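Local coordinates for mandelate racemase / muconate lactonizing enzyme, C-terminal domain protein (Pseudovibrio sp. JE062, PDB 4JHM), which is a member of the enolase superfamily, pairing an N-terminal capping domain with a C-terminal barrel domain of the TIM-barrel type, at residues C6-V11 and V40-E45; E49-T54 and V358-D363. All blocks are in the same frame, centred on the assembly; numbering follows the deposited sequence.

Contact 1 (C6-V11 and V40-E45)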
loop_
_atom_site.group_PDB
_atom_site.type_symbol
_atom_site.label_atom_id
_atom_site.label_comp_id
_atom_site.label_asym_id
_atom_site.label_seq_id
_atom_site.Cartn_x
_atom_site.Cartn_y
_atom_site.Cartn_z
ATOM N N CYS A 6 34.856 12.834 -36.991
ATOM C CA CYS A 6 35.577 11.651 -36.544
ATOM C C CYS A 6 34.759 10.434 -36.931
ATOM O O CYS A 6 33.573 10.352 -36.621
ATOM C CB CYS A 6 35.817 11.677 -35.035
ATOM S SG CYS A 6 36.772 10.264 -34.427
ATOM N N ARG A 7 35.395 9.493 -37.618
ATOM C CA ARG A 7 34.684 8.373 -38.207
ATOM C C ARG A 7 35.366 7.056 -37.858
ATOM O O ARG A 7 36.583 7.005 -37.682
ATOM C CB ARG A 7 34.627 8.557 -39.726
ATOM C CG ARG A 7 33.791 7.522 -40.460
ATOM C CD ARG A 7 33.839 7.729 -41.967
ATOM N NE ARG A 7 33.049 8.881 -42.399
ATOM C CZ ARG A 7 33.555 10.053 -42.777
ATOM N NH1 ARG A 7 34.868 10.253 -42.782
ATOM N NH2 ARG A 7 32.742 11.031 -43.155
ATOM N N ILE A 8 34.575 5.993 -37.748
ATOM C CA ILE A 8 35.124 4.654 -37.575
ATOM C C ILE A 8 35.737 4.204 -38.897
ATOM O O ILE A 8 35.054 4.132 -39.918
ATOM C CB ILE A 8 34.049 3.638 -37.145
ATOM C CG1 ILE A 8 33.509 3.983 -35.756
ATOM C CG2 ILE A 8 34.618 2.230 -37.146
ATOM C CD1 ILE A 8 34.482 3.720 -34.629
ATOM N N SER A 9 37.031 3.910 -38.862
ATOM C CA SER A 9 37.790 3.565 -40.062
ATOM C C SER A 9 37.848 2.050 -40.275
ATOM O O SER A 9 37.853 1.570 -41.410
ATOM C CB SER A 9 39.207 4.145 -39.944
ATOM O OG SER A 9 40.116 3.536 -40.844
ATOM N N ARG A 10 37.866 1.306 -39.171
ATOM C CA ARG A 10 38.142 -0.125 -39.199
ATOM C C ARG A 10 37.850 -0.733 -37.824
ATOM O O ARG A 10 37.992 -0.061 -36.801
ATOM C CB ARG A 10 39.612 -0.338 -39.583
ATOM C CG ARG A 10 40.190 -1.713 -39.281
ATOM C CD ARG A 10 41.714 -1.671 -39.308
ATOM N NE ARG A 10 42.326 -2.976 -39.065
ATOM C CZ ARG A 10 42.883 -3.734 -40.007
ATOM N NH1 ARG A 10 42.917 -3.323 -41.269
ATOM N NH2 ARG A 10 43.413 -4.907 -39.688
ATOM N N VAL A 11 37.429 -1.995 -37.797
ATOM C CA VAL A 11 37.232 -2.693 -36.523
ATOM C C VAL A 11 37.798 -4.115 -36.561
ATOM O O VAL A 11 37.733 -4.796 -37.584
ATOM C CB VAL A 11 35.746 -2.731 -36.104
ATOM C CG1 VAL A 11 35.074 -1.395 -36.399
ATOM C CG2 VAL A 11 35.008 -3.862 -36.798
ATOM N N VAL A 40 37.144 -5.829 -28.672
ATOM C CA VAL A 40 36.790 -4.992 -29.807
ATOM C C VAL A 40 37.800 -3.861 -29.920
ATOM O O VAL A 40 37.942 -3.062 -28.993
ATOM C CB VAL A 40 35.396 -4.362 -29.639
ATOM C CG1 VAL A 40 35.104 -3.414 -30.792
ATOM C CG2 VAL A 40 34.326 -5.437 -29.546
ATOM N N ARG A 41 38.504 -3.797 -31.048
ATOM C CA ARG A 41 39.440 -2.711 -31.298
ATOM C C ARG A 41 38.932 -1.826 -32.434
ATOM O O ARG A 41 38.841 -2.269 -33.576
ATOM C CB ARG A 41 40.829 -3.253 -31.646
ATOM C CG ARG A 41 41.953 -2.331 -31.198
ATOM C CD ARG A 41 43.001 -2.114 -32.270
ATOM N NE ARG A 41 43.946 -3.222 -32.379
ATOM C CZ ARG A 41 45.179 -3.103 -32.864
ATOM N NH1 ARG A 41 45.627 -1.925 -33.278
ATOM N NH2 ARG A 41 45.972 -4.160 -32.929
ATOM N N LEU A 42 38.604 -0.578 -32.115
ATOM C CA LEU A 42 38.078 0.352 -33.106
ATOM C C LEU A 42 39.182 1.261 -33.628
ATOM O O LEU A 42 40.026 1.723 -32.863
ATOM C CB LEU A 42 36.973 1.215 -32.498
ATOM C CG LEU A 42 35.750 0.493 -31.934
ATOM C CD1 LEU A 42 34.875 1.481 -31.178
ATOM C CD2 LEU A 42 34.955 -0.197 -33.034
ATOM N N PHE A 43 39.159 1.516 -34.933
ATOM C CA PHE A 43 40.094 2.440 -35.562
ATOM C C PHE A 43 39.338 3.659 -36.089
ATOM O O PHE A 43 38.125 3.602 -36.294
ATOM C CB PHE A 43 40.823 1.757 -36.720
ATOM C CG PHE A 43 41.778 0.672 -36.295
ATOM C CD1 PHE A 43 43.078 0.979 -35.919
ATOM C CD2 PHE A 43 41.385 -0.657 -36.303
ATOM C CE1 PHE A 43 43.964 -0.017 -35.543
ATOM C CE2 PHE A 43 42.268 -1.658 -35.932
ATOM C CZ PHE A 43 43.559 -1.339 -35.554
ATOM N N THR A 44 40.059 4.755 -36.315
ATOM C CA THR A 44 39.458 5.990 -36.817
ATOM C C THR A 44 40.212 6.539 -38.032
ATOM O O THR A 44 41.124 5.898 -38.553
ATOM C CB THR A 44 39.415 7.073 -35.721
ATOM O OG1 THR A 44 40.728 7.268 -35.186
ATOM C CG2 THR A 44 38.474 6.664 -34.604
ATOM N N GLU A 45 39.816 7.725 -38.484
ATOM C CA GLU A 45 40.443 8.356 -39.642
ATOM C C GLU A 45 41.855 8.845 -39.332
ATOM O O GLU A 45 42.720 8.836 -40.206
ATOM C CB GLU A 45 39.594 9.532 -40.140
ATOM C CG GLU A 45 38.263 9.137 -40.763
ATOM C CD GLU A 45 38.403 8.544 -42.157
ATOM O OE1 GLU A 45 37.580 8.882 -43.034
ATOM O OE2 GLU A 45 39.330 7.738 -42.383
#

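Contact 2 (E49-T54 and V358-D363)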
loop_
_atom_site.group_PDB
_atom_site.type_symbol
_atom_site.label_atom_id
_atom_site.label_comp_id
_atom_site.label_asym_id
_atom_site.label_seq_id
_atom_site.Cartn_x
_atom_site.Cartn_y
_atom_site.Cartn_z
ATOM N N GLU A 49 42.741 4.777 -31.916
ATOM C CA GLU A 49 42.108 3.468 -31.749
ATOM C C GLU A 49 41.532 3.263 -30.349
ATOM O O GLU A 49 42.118 3.695 -29.356
ATOM C CB GLU A 49 43.086 2.340 -32.099
ATOM C CG GLU A 49 44.205 2.113 -31.095
ATOM C CD GLU A 49 45.086 0.935 -31.476
ATOM O OE1 GLU A 49 45.478 0.166 -30.569
ATOM O OE2 GLU A 49 45.376 0.772 -32.686
ATOM N N GLY A 50 40.379 2.600 -30.283
ATOM C CA GLY A 50 39.671 2.386 -29.019
ATOM C C GLY A 50 39.568 0.920 -28.663
ATOM O O GLY A 50 39.350 0.077 -29.531
ATOM N N LEU A 51 39.729 0.615 -27.378
ATOM C CA LEU A 51 39.672 -0.762 -26.902
ATOM C C LEU A 51 38.513 -0.977 -25.938
ATOM O O LEU A 51 38.280 -0.175 -25.031
ATOM C CB LEU A 51 40.969 -1.145 -26.192
ATOM C CG LEU A 51 42.277 -0.634 -26.789
ATOM C CD1 LEU A 51 43.440 -1.170 -25.969
ATOM C CD2 LEU A 51 42.402 -1.030 -28.252
ATOM N N GLY A 52 37.799 -2.080 -26.144
ATOM C CA GLY A 52 36.755 -2.524 -25.231
ATOM C C GLY A 52 36.805 -4.033 -25.160
ATOM O O GLY A 52 37.416 -4.669 -26.016
ATOM N N ALA A 53 36.170 -4.611 -24.146
ATOM C CA ALA A 53 36.247 -6.049 -23.936
ATOM C C ALA A 53 35.146 -6.552 -23.019
ATOM O O ALA A 53 34.753 -5.869 -22.075
ATOM C CB ALA A 53 37.599 -6.414 -23.348
ATOM N N THR A 54 34.654 -7.751 -23.302
ATOM C CA THR A 54 33.757 -8.435 -22.386
ATOM C C THR A 54 34.154 -9.904 -22.268
ATOM O O THR A 54 34.647 -10.518 -23.216
ATOM C CB THR A 54 32.281 -8.329 -22.813
ATOM O OG1 THR A 54 31.443 -8.726 -21.721
ATOM C CG2 THR A 54 31.997 -9.216 -24.020
ATOM N N VAL A 358 44.719 1.575 -20.851
ATOM C CA VAL A 358 45.092 0.183 -21.048
ATOM C C VAL A 358 45.830 0.009 -22.368
ATOM O O VAL A 358 45.304 0.317 -23.437
ATOM C CB VAL A 358 43.867 -0.747 -21.047
ATOM C CG1 VAL A 358 44.291 -2.176 -21.339
ATOM C CG2 VAL A 358 43.140 -0.675 -19.714
ATOM N N GLU A 359 47.057 -0.486 -22.272
ATOM C CA GLU A 359 47.873 -0.767 -23.439
ATOM C C GLU A 359 47.967 -2.283 -23.593
ATOM O O GLU A 359 48.192 -3.001 -22.617
ATOM C CB GLU A 359 49.261 -0.145 -23.265
ATOM C CG GLU A 359 49.966 0.202 -24.567
ATOM C CD GLU A 359 51.044 1.257 -24.385
ATOM O OE1 GLU A 359 51.137 1.838 -23.280
ATOM O OE2 GLU A 359 51.799 1.510 -25.347
HETATM N N MSE A 360 47.779 -2.771 -24.814
HETATM C CA MSE A 360 47.775 -4.205 -25.060
HETATM C C MSE A 360 48.921 -4.582 -25.942
HETATM O O MSE A 360 49.318 -3.814 -26.817
HETATM C CB MSE A 360 46.486 -4.614 -25.763
HETATM C CG MSE A 360 45.257 -4.345 -24.903
HETATM SE SE MSE A 360 44.828 -5.940 -23.830
HETATM C CE MSE A 360 45.480 -5.277 -22.100
ATOM N N ASP A 361 49.467 -5.771 -25.704
ATOM C CA ASP A 361 50.443 -6.378 -26.598
ATOM C C ASP A 361 49.666 -7.089 -27.700
ATOM O O ASP A 361 48.997 -8.091 -27.449
ATOM C CB ASP A 361 51.324 -7.365 -25.832
ATOM C CG ASP A 361 52.310 -8.092 -26.725
ATOM O OD1 ASP A 361 52.058 -8.198 -27.944
ATOM O OD2 ASP A 361 53.340 -8.564 -26.203
ATOM N N TRP A 362 49.748 -6.563 -28.916
ATOM C CA TRP A 362 48.869 -7.013 -29.991
ATOM C C TRP A 362 49.407 -8.232 -30.729
ATOM O O TRP A 362 48.670 -8.903 -31.457
ATOM C CB TRP A 362 48.580 -5.860 -30.951
ATOM C CG TRP A 362 47.722 -4.821 -30.307
ATOM C CD1 TRP A 362 48.098 -3.572 -29.905
ATOM C CD2 TRP A 362 46.343 -4.958 -29.951
ATOM N NE1 TRP A 362 47.032 -2.916 -29.338
ATOM C CE2 TRP A 362 45.943 -3.748 -29.354
ATOM C CE3 TRP A 362 45.406 -5.985 -30.090
ATOM C CZ2 TRP A 362 44.643 -3.536 -28.891
ATOM C CZ3 TRP A 362 44.115 -5.777 -29.634
ATOM C CH2 TRP A 362 43.745 -4.560 -29.041
ATOM N N ASP A 363 50.685 -8.528 -30.537
ATOM C CA ASP A 363 51.243 -9.769 -31.055
ATOM C C ASP A 363 50.904 -10.906 -30.101
ATOM O O ASP A 363 50.878 -12.070 -30.497
ATOM C CB ASP A 363 52.756 -9.650 -31.255
ATOM C CG ASP A 363 53.112 -8.720 -32.395
ATOM O OD1 ASP A 363 52.395 -7.714 -32.579
ATOM O OD2 ASP A 363 54.095 -9.000 -33.112
#

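Contact 1 (C6-V11 and V40-E45)
Val11 and Leu42 form the apolar, buried part of this antiparallel strand pair. Their side chains run alongside each other on one face of the sheet, and Val11 CG1 meets Leu42 CD2 at 3.6 Å. Ile8 adds its far end, CD1, which comes within 4.1 Å of Leu42 CB. On the same side, helix 100-119 closes over the apolar residues: Leu42 packs on Ala110 and Thr44 on Ile114. Strands 8-16 and 34-44 are the central pair of the four-stranded antiparallel sheet of the enolase-type N-terminal domain, with 369-376 beyond 8-16. Two good backbone bonds tie them together here: Phe43 N donates to Arg10 O at 2.7 Å, and Ser9 N to Phe43 O at 2.8 Å. Toward the open end the pairing frays, and Glu45 N makes only a weak bond to Arg7 O (3.4 Å).

The other face of the sheet is polar and more open. The Arg10 chain runs alongside the Phe43 ring; with CG anti to the backbone N (chi1 163°) and the chain extended to NE, its methylenes follow the CD2-CE2 side. Arg10 CB lies 3.7 Å from Phe43 CD2, and the guanidinium stands almost perpendicular to the ring. Its charged end continues past the phenyl group to salt bridges with Glu12 and Glu376. At the outer end Arg7, bent at chi3, brings NH1 to 3.0 Å from Glu45 OE1, on the lone pair turned away from the other carboxylate oxygen. This salt bridge has one bent N-H bond (136°), with guanidinium and carboxylate nearly at right angles. The chemistry implies a pairing held by backbone bonds and buried aliphatic carbons, with the peripheral ion pair probably adding less.

Contact 2 (E49-T54 and V358-D363)
Leu51 reaches from its strand to the segment that leads into and begins helix 362-368, with CD2 turned mainly to Trp362 and CD1 mainly to Met360 and Val358 O. With CG anti to the carbonyl carbon (chi1 -39°) and chi2 near 180°, CD2 comes to the edge of the Trp362 indole, near the ring plane and 3.4 Å from CZ2. The other branch, CD1, lies 3.8 Å from CG of Met360, a selenomethionine, and 3.5 Å from the carbonyl oxygen of Val358. Met360 CB sits over one face of the indole, 3.7 Å above the plane and offset toward the rim. The tryptophan is thus approached at an edge by leucine and over a face by its own segment. Glu49, extended beyond CG, passes Trp362 in the opposite direction, its carboxylate steeply turned to the indole; OE1 stays 3.7 Å from NE1, while OE2 is held by a salt bridge to Arg41, which also makes a cation-pi contact with Trp362. Here the N-terminal sheet meets the end of the barrel region beside helix 304-316, whose Leu305 packs on Leu51. What joins the two segments directly is mainly apolar packing, and the neighbouring arginine supplies the charged link between Glu49 and the indole.

Overall arrangement
The two contacts have centres about 13 Å apart, on the same side of the chain's centre, and share the antiparallel sheet ordered 50-58, 34-44, 8-16, 369-376. Contact 1 joins two neighbouring strands of that sheet and is complete before contact 2 begins. Contact 2 starts on the next strand and is completed some 300 residues later, after the chain has passed through the barrel domain. Leu42 O and Gly50 N probably hydrogen-bond where the strands adjoin, and Arg41 brings the two contacts together through its side chain. Contact 1 therefore builds the N-terminal sheet locally, whereas contact 2 brings the end of the barrel region's sequence back against it.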